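Local coordinates for protein leucyl aminopeptidase (Trypanosoma brucei brucei, PDB 5NTD) that probably removes leucine and other residues from the amino ends of peptides as a metal-dependent M17 aminopeptidase, here holding manganese and the inhibitor bestatin, at residues 48-53 with 143-148; 236-241 with 322-327; 279-284 with 331-336. One frame throughout, in Å; residues are numbered along the deposited sequence.

Contact 1 of 3, residues 48-53 with 143-148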
# COMPACT_ATOMS: atom_id res chain seq x y z
N VAL G 48 31.05 24.65 30.77
CA VAL G 48 30.75 24.74 29.33
C VAL G 48 30.98 26.16 28.87
O VAL G 48 30.57 27.11 29.52
CB VAL G 48 29.31 24.29 29.04
CG1 VAL G 48 29.05 24.21 27.54
CG2 VAL G 48 29.00 22.96 29.70
N LEU G 49 31.62 26.29 27.73
CA LEU G 49 31.83 27.56 27.11
C LEU G 49 31.31 27.56 25.68
O LEU G 49 31.85 26.85 24.82
CB LEU G 49 33.33 27.90 27.09
CG LEU G 49 33.74 29.20 26.36
CD1 LEU G 49 33.10 30.43 27.01
CD2 LEU G 49 35.25 29.35 26.31
N VAL G 50 30.31 28.39 25.41
CA VAL G 50 29.70 28.42 24.05
C VAL G 50 29.67 29.81 23.45
O VAL G 50 29.18 30.75 24.06
CB VAL G 50 28.31 27.72 23.92
CG1 VAL G 50 28.43 26.25 24.32
CG2 VAL G 50 27.28 28.34 24.80
N GLY G 51 30.14 29.89 22.23
CA GLY G 51 30.09 31.14 21.48
C GLY G 51 30.51 30.97 20.06
O GLY G 51 30.90 29.88 19.63
N THR G 52 30.44 32.05 19.30
CA THR G 52 30.87 32.03 17.89
C THR G 52 32.38 31.95 17.80
O THR G 52 33.09 32.20 18.78
CB THR G 52 30.40 33.27 17.13
OG1 THR G 52 30.95 34.45 17.75
CG2 THR G 52 28.86 33.37 17.14
N HIS G 53 32.87 31.64 16.61
CA HIS G 53 34.32 31.59 16.33
C HIS G 53 35.03 32.88 16.79
O HIS G 53 36.07 32.83 17.50
CB HIS G 53 34.56 31.43 14.85
CG HIS G 53 35.99 31.17 14.49
ND1 HIS G 53 36.89 32.17 14.26
CD2 HIS G 53 36.66 30.01 14.27
CE1 HIS G 53 38.06 31.65 13.92
NE2 HIS G 53 37.94 30.33 13.92
N VAL G 143 27.45 27.23 32.63
CA VAL G 143 27.38 27.39 31.18
C VAL G 143 27.66 28.84 30.87
O VAL G 143 26.81 29.73 30.99
CB VAL G 143 26.02 26.96 30.61
CG1 VAL G 143 26.04 26.97 29.10
CG2 VAL G 143 25.65 25.57 31.10
N PHE G 144 28.87 29.06 30.40
CA PHE G 144 29.33 30.41 30.04
C PHE G 144 28.99 30.63 28.58
O PHE G 144 29.50 29.94 27.69
CB PHE G 144 30.84 30.56 30.22
CG PHE G 144 31.28 30.54 31.65
CD1 PHE G 144 31.47 29.35 32.33
CD2 PHE G 144 31.53 31.75 32.33
CE1 PHE G 144 31.88 29.35 33.65
CE2 PHE G 144 31.95 31.75 33.65
CZ PHE G 144 32.11 30.56 34.31
N VAL G 145 28.11 31.59 28.35
CA VAL G 145 27.69 31.93 26.98
C VAL G 145 28.28 33.27 26.64
O VAL G 145 28.27 34.18 27.44
CB VAL G 145 26.15 31.91 26.80
CG1 VAL G 145 25.58 30.57 27.24
CG2 VAL G 145 25.47 33.01 27.59
N LEU G 146 28.76 33.39 25.42
CA LEU G 146 29.39 34.63 24.96
C LEU G 146 28.42 35.56 24.23
O LEU G 146 28.79 36.67 23.88
CB LEU G 146 30.61 34.33 24.11
CG LEU G 146 31.62 33.45 24.85
CD1 LEU G 146 32.83 33.18 23.97
CD2 LEU G 146 32.07 34.05 26.17
N SER G 147 27.20 35.10 24.00
CA SER G 147 26.15 35.93 23.40
C SER G 147 25.42 36.65 24.49
O SER G 147 25.28 36.14 25.60
CB SER G 147 25.14 35.08 22.62
OG SER G 147 23.96 35.81 22.28
N ASN G 148 24.95 37.85 24.17
CA ASN G 148 24.06 38.63 25.09
C ASN G 148 22.60 38.58 24.64
O ASN G 148 21.80 39.37 25.08
CB ASN G 148 24.53 40.08 25.22
CG ASN G 148 25.76 40.22 26.10
OD1 ASN G 148 25.71 39.96 27.32
ND2 ASN G 148 26.89 40.56 25.49
O HOH W 1 26.60 32.03 23.05

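Contact 2 of 3, residues 236-241 with 322-327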
# COMPACT_ATOMS: atom_id res chain seq x y z
N LEU G 236 -1.78 31.11 41.23
CA LEU G 236 -1.45 32.44 40.66
C LEU G 236 -2.61 33.42 40.65
O LEU G 236 -2.45 34.57 40.31
CB LEU G 236 -0.90 32.28 39.24
CG LEU G 236 0.44 31.53 39.18
CD1 LEU G 236 0.79 31.21 37.73
CD2 LEU G 236 1.56 32.37 39.80
N GLY G 237 -3.79 32.94 40.99
CA GLY G 237 -4.98 33.79 41.11
C GLY G 237 -5.60 34.27 39.83
O GLY G 237 -6.15 35.38 39.77
N PHE G 238 -5.57 33.45 38.78
CA PHE G 238 -6.34 33.78 37.56
C PHE G 238 -7.60 32.95 37.48
O PHE G 238 -7.77 31.98 38.20
CB PHE G 238 -5.49 33.71 36.28
CG PHE G 238 -4.87 32.35 36.02
CD1 PHE G 238 -5.64 31.30 35.50
CD2 PHE G 238 -3.52 32.11 36.31
CE1 PHE G 238 -5.09 30.05 35.28
CE2 PHE G 238 -2.98 30.85 36.09
CZ PHE G 238 -3.75 29.84 35.56
N ASP G 239 -8.48 33.34 36.59
CA ASP G 239 -9.82 32.71 36.48
C ASP G 239 -9.78 31.48 35.55
O ASP G 239 -9.02 31.43 34.59
CB ASP G 239 -10.89 33.70 36.01
CG ASP G 239 -11.22 34.74 37.10
OD1 ASP G 239 -11.30 34.37 38.30
OD2 ASP G 239 -11.46 35.91 36.74
N VAL G 240 -10.59 30.49 35.88
CA VAL G 240 -10.67 29.27 35.08
C VAL G 240 -12.13 28.88 34.91
O VAL G 240 -12.90 28.83 35.87
CB VAL G 240 -9.82 28.13 35.66
CG1 VAL G 240 -10.17 27.86 37.13
CG2 VAL G 240 -9.99 26.85 34.85
N ASP G 241 -12.50 28.65 33.66
CA ASP G 241 -13.85 28.19 33.28
C ASP G 241 -13.71 26.84 32.53
O ASP G 241 -12.94 26.74 31.59
CB ASP G 241 -14.52 29.21 32.37
CG ASP G 241 -15.87 28.73 31.82
OD1 ASP G 241 -16.72 28.33 32.65
OD2 ASP G 241 -16.10 28.80 30.58
N GLY G 322 2.59 30.01 27.71
CA GLY G 322 2.76 31.42 27.32
C GLY G 322 1.88 32.31 28.20
O GLY G 322 2.28 33.37 28.66
N PHE G 323 0.67 31.82 28.43
CA PHE G 323 -0.27 32.43 29.38
C PHE G 323 0.36 32.51 30.78
O PHE G 323 0.31 33.54 31.43
CB PHE G 323 -1.56 31.67 29.43
CG PHE G 323 -2.57 32.22 30.38
CD1 PHE G 323 -3.51 33.14 29.95
CD2 PHE G 323 -2.65 31.75 31.67
CE1 PHE G 323 -4.51 33.59 30.81
CE2 PHE G 323 -3.64 32.20 32.54
CZ PHE G 323 -4.57 33.12 32.11
N LEU G 324 0.91 31.40 31.25
CA LEU G 324 1.53 31.36 32.61
C LEU G 324 2.65 32.38 32.72
O LEU G 324 2.75 33.09 33.72
CB LEU G 324 2.08 30.00 32.97
CG LEU G 324 1.04 28.90 33.22
CD1 LEU G 324 1.77 27.62 33.63
CD2 LEU G 324 0.01 29.30 34.27
N THR G 325 3.46 32.48 31.68
CA THR G 325 4.56 33.43 31.70
C THR G 325 4.02 34.85 31.81
O THR G 325 4.54 35.67 32.57
CB THR G 325 5.42 33.32 30.47
OG1 THR G 325 6.03 32.03 30.50
CG2 THR G 325 6.53 34.39 30.48
N ALA G 326 3.00 35.15 31.03
CA ALA G 326 2.38 36.48 31.05
C ALA G 326 1.86 36.81 32.46
O ALA G 326 1.98 37.97 32.90
CB ALA G 326 1.25 36.58 30.05
N VAL G 327 1.28 35.81 33.13
CA VAL G 327 0.74 36.03 34.50
C VAL G 327 1.89 36.23 35.48
O VAL G 327 1.92 37.17 36.27
CB VAL G 327 -0.12 34.87 34.98
CG1 VAL G 327 -0.49 35.06 36.45
CG2 VAL G 327 -1.38 34.79 34.13

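Contact 3 of 3, residues 279-284 with 331-336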
# COMPACT_ATOMS: atom_id res chain seq x y z
N THR G 279 -4.49 49.68 32.24
CA THR G 279 -5.02 49.54 30.87
C THR G 279 -4.13 48.61 30.04
O THR G 279 -2.94 48.88 29.88
CB THR G 279 -5.23 50.88 30.10
OG1 THR G 279 -4.03 51.66 30.17
CG2 THR G 279 -6.39 51.64 30.74
N PRO G 280 -4.71 47.53 29.50
CA PRO G 280 -3.91 46.61 28.69
C PRO G 280 -3.51 47.23 27.38
O PRO G 280 -4.27 47.97 26.78
CB PRO G 280 -4.85 45.43 28.45
CG PRO G 280 -6.13 45.72 29.18
CD PRO G 280 -6.14 47.14 29.56
N VAL G 281 -2.32 46.88 26.92
CA VAL G 281 -1.87 47.39 25.59
C VAL G 281 -2.69 46.76 24.45
O VAL G 281 -2.69 47.24 23.35
CB VAL G 281 -0.35 47.18 25.32
CG1 VAL G 281 0.49 47.86 26.37
CG2 VAL G 281 0.03 45.70 25.24
N LYS G 282 -3.31 45.62 24.75
CA LYS G 282 -4.04 44.80 23.79
C LYS G 282 -4.87 43.77 24.50
O LYS G 282 -4.53 43.30 25.58
CB LYS G 282 -3.06 44.04 22.86
CG LYS G 282 -3.51 43.82 21.42
CD LYS G 282 -3.65 45.16 20.72
CE LYS G 282 -2.83 45.24 19.47
NZ LYS G 282 -2.83 46.66 19.01
N LYS G 283 -5.94 43.37 23.85
CA LYS G 283 -6.72 42.19 24.29
C LYS G 283 -6.49 41.03 23.31
O LYS G 283 -6.81 41.13 22.11
CB LYS G 283 -8.20 42.51 24.38
CG LYS G 283 -8.51 43.73 25.22
CD LYS G 283 -10.01 43.81 25.51
CE LYS G 283 -10.53 45.24 25.63
NZ LYS G 283 -11.32 45.58 24.41
N VAL G 284 -5.95 39.94 23.83
CA VAL G 284 -5.55 38.81 23.02
C VAL G 284 -6.21 37.55 23.55
O VAL G 284 -6.11 37.23 24.72
CB VAL G 284 -4.03 38.61 23.00
CG1 VAL G 284 -3.66 37.44 22.11
CG2 VAL G 284 -3.33 39.85 22.51
N GLN G 331 2.81 40.73 32.43
CA GLN G 331 2.83 41.44 31.15
C GLN G 331 1.50 42.19 30.97
O GLN G 331 0.46 41.68 31.41
CB GLN G 331 3.05 40.48 29.99
CG GLN G 331 4.45 39.91 29.96
CD GLN G 331 4.68 39.00 28.76
OE1 GLN G 331 4.24 37.85 28.76
NE2 GLN G 331 5.38 39.51 27.76
N PRO G 332 1.53 43.39 30.35
CA PRO G 332 0.35 44.25 30.27
C PRO G 332 -0.57 43.93 29.10
O PRO G 332 -0.99 44.82 28.37
CB PRO G 332 0.95 45.64 30.14
CG PRO G 332 2.24 45.43 29.43
CD PRO G 332 2.74 44.06 29.82
N VAL G 333 -0.91 42.66 28.99
CA VAL G 333 -1.83 42.16 27.95
C VAL G 333 -2.97 41.47 28.61
O VAL G 333 -2.81 40.66 29.50
CB VAL G 333 -1.15 41.13 27.02
CG1 VAL G 333 -2.04 40.86 25.84
CG2 VAL G 333 0.17 41.66 26.49
N GLN G 334 -4.16 41.81 28.17
CA GLN G 334 -5.32 41.11 28.66
C GLN G 334 -5.43 39.83 27.84
O GLN G 334 -5.48 39.91 26.63
CB GLN G 334 -6.60 41.94 28.51
CG GLN G 334 -7.81 41.23 29.10
CD GLN G 334 -9.03 42.10 29.05
OE1 GLN G 334 -8.93 43.32 28.91
NE2 GLN G 334 -10.17 41.50 29.28
N LEU G 335 -5.53 38.71 28.53
CA LEU G 335 -5.51 37.40 27.88
C LEU G 335 -6.66 36.52 28.24
O LEU G 335 -7.02 36.40 29.41
CB LEU G 335 -4.24 36.61 28.28
CG LEU G 335 -2.91 37.10 27.73
CD1 LEU G 335 -1.79 36.28 28.34
CD2 LEU G 335 -2.88 36.99 26.21
N SER G 336 -7.19 35.85 27.23
CA SER G 336 -7.94 34.58 27.44
C SER G 336 -7.09 33.47 26.84
O SER G 336 -6.33 33.69 25.90
CB SER G 336 -9.32 34.58 26.81
OG SER G 336 -9.22 34.71 25.40

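Contact 1 of 3, residues 48-53 with 143-148
Leu49 and Leu146 touch through their methyls beside the seam between two parallel strands. From Leu146 CB outward, CB lies 3.9 Å from the carbonyl oxygen of Val50 and 4.2 Å from CA of Gly51. CG comes next, 3.7 Å from that same Val50 oxygen. At the tip the branches diverge, yet both reach one methyl: CD2 is 3.9 Å from CD1 of Leu49, with CD1 only slightly farther off. Leu146 CD1 occupies the place a side chain on Gly51 would need. CB already points at the other strand, and with CG opposite the carbonyl carbon (chi1 -55°) the branches end against Leu49. Leu49 CD1 also touches CB of Phe144 on this face, while the Phe144 ring turns away with the Val48 carbonyl oxygen lying in plane at its edge. On the face of the valines, Val50 and Val145 run side by side, their methyls CG2 and CG1 3.7 Å apart.

Three backbone bonds hold the pairing. Phe144 N donates to Val48 O, and Phe144 O receives Val50 N over 2.9 Å in a nearly straight bond (169° at the hydrogen). Val50 O then takes Leu146 N at 3.0 Å and also a water, which bridges from it to Ser147 N just past the end of the second strand. That oxygen is thus gripped twice.

Helix 120-131 covers the valine face, touching Val48, Val50 and Val143, whereas Val61 lies on Leu49 and Leu146. The strand axes cross at 20°, and the strands are central members of a mixed sheet flanked by helices. Strand 99-107, helix 120-131 and strand 140-145 form a beta-alpha-beta crossover that passes over strand 46-52, in keeping with the macro-like N-terminal domain of M17 aminopeptidases.

Contact 2 of 3, residues 236-241 with 322-327
Phe238, Val327 and Leu236 carry this contact, with Phe323 and Leu324 as their partners. Val327 is shared between the other two: its CG2 lies 4.1 Å from CD2 of Phe238, approaching the ring obliquely, and its other methyl, CG1, rests 4.0 Å from CB of Leu236. Leu236 also reaches back toward the start of the helix, to Leu324, its CD1 meeting Leu324 CD2 at 4.0 Å where the two chains cross at about a right angle. The same Leu324 methyl comes obliquely to 3.8 Å from CE2 of Phe238, and so touches both residues.

Phe238 takes an edge of Phe323 onto one face of its ring, a T-shaped pair with planes at 86° and centroids 4.9 Å apart. CE2 of Phe323 sits over the middle of the Phe238 ring, 3.7 Å from its CD1, and CZ of Phe323 is the next nearest atom. CB of Phe238 points at the helix; with CG between the backbone N and the carbonyl carbon (chi1 59°), the second torsion turns a ring face to Phe323. Phe323, one helical turn before Val327, has CG opposite its backbone N (chi1 180°), which carries the ring edge out to Phe238. No hydrogen bond joins the two segments; the fit is made entirely by hydrocarbon.

Leu236 is the last residue of helix 222-236, and Gly237, with positive phi, breaks the helix before the chain enters strand 239-244. Tyr232 of that helix touches both Phe238 and Leu324, and Ala233 touches Phe238. Phe323 continues onto Leu272 and Tyr274 of strand 268-274 and onto Leu335 and Cys337 of strand 334-344, and Val327 also packs on Tyr274. Helices 314-328 and 222-236 thus pack side by side against the large sheet of the catalytic domain, with Phe238 wedged between them.

Contact 3 of 3, residues 279-284 with 331-336
Gln334 lies alongside both Pro280 and Lys283, all three side chains pointing the same way. With CG opposite its backbone N (chi1 -177°) and the chain extended beyond, Gln334 carries OE1 to 3.6 Å from CD of Lys283 and 3.7 Å from CG of Pro280; these are van der Waals touches against methylenes. On the other face, Val284 touches both Val333 and Leu335. Its CG2 meets CG1 of Val333 at 3.7 Å, and its CB meets CD2 of Leu335 at 3.8 Å.

Beneath these side chains run the backbone bonds of a parallel pair. Gln334 N donates to Lys282 O, Val284 N to Gln334 O over 2.8 Å and almost dead straight (177°), and Ser336 N to Val284 O. Strands 283-291 and 334-344 are adjacent, with helix 314-328 in the connection between them, so the pairing belongs to a beta-alpha-beta crossover of the catalytic domain.

Before the strands settle into register, Pro332 centres an inverse gamma turn, closed by a weak bond from Val333 N to Gln331 O. At this turn Pro332 O accepts a hydrogen bond from Val281 N, 2.8 Å away.

Farther out, Asp394 OD2 accepts a hydrogen bond from Lys283 N, and Tyr274 OH is hydrogen-bonded to Gln331 O. Ser336 OG pairs with Ser285 OG, while Phe518 of helix 511-519 lies against Val333 and Leu335.

In the fold
Contacts 2 and 3 are neighbours in the catalytic domain, their centres 12 Å apart. Ala326 O and Gln331 N, 2.9 Å apart, probably share a hydrogen bond where helix 314-328 leads into strand 334-344, and Leu335 CD1 packs 3.5 Å from Ala326 CB. Contact 1 belongs to the N-terminal domain, its centre 34 Å from that of contact 2 and 35 Å from that of contact 3, with about 17 Å between nearest atoms in each case. None of the three supplies a metal ligand. Strand 283-291, which starts in contact 3, runs on to Lys289 at the manganese, bicarbonate and bestatin sites, and the metal ligand Asp312 comes just before helix 314-328 of contact 2.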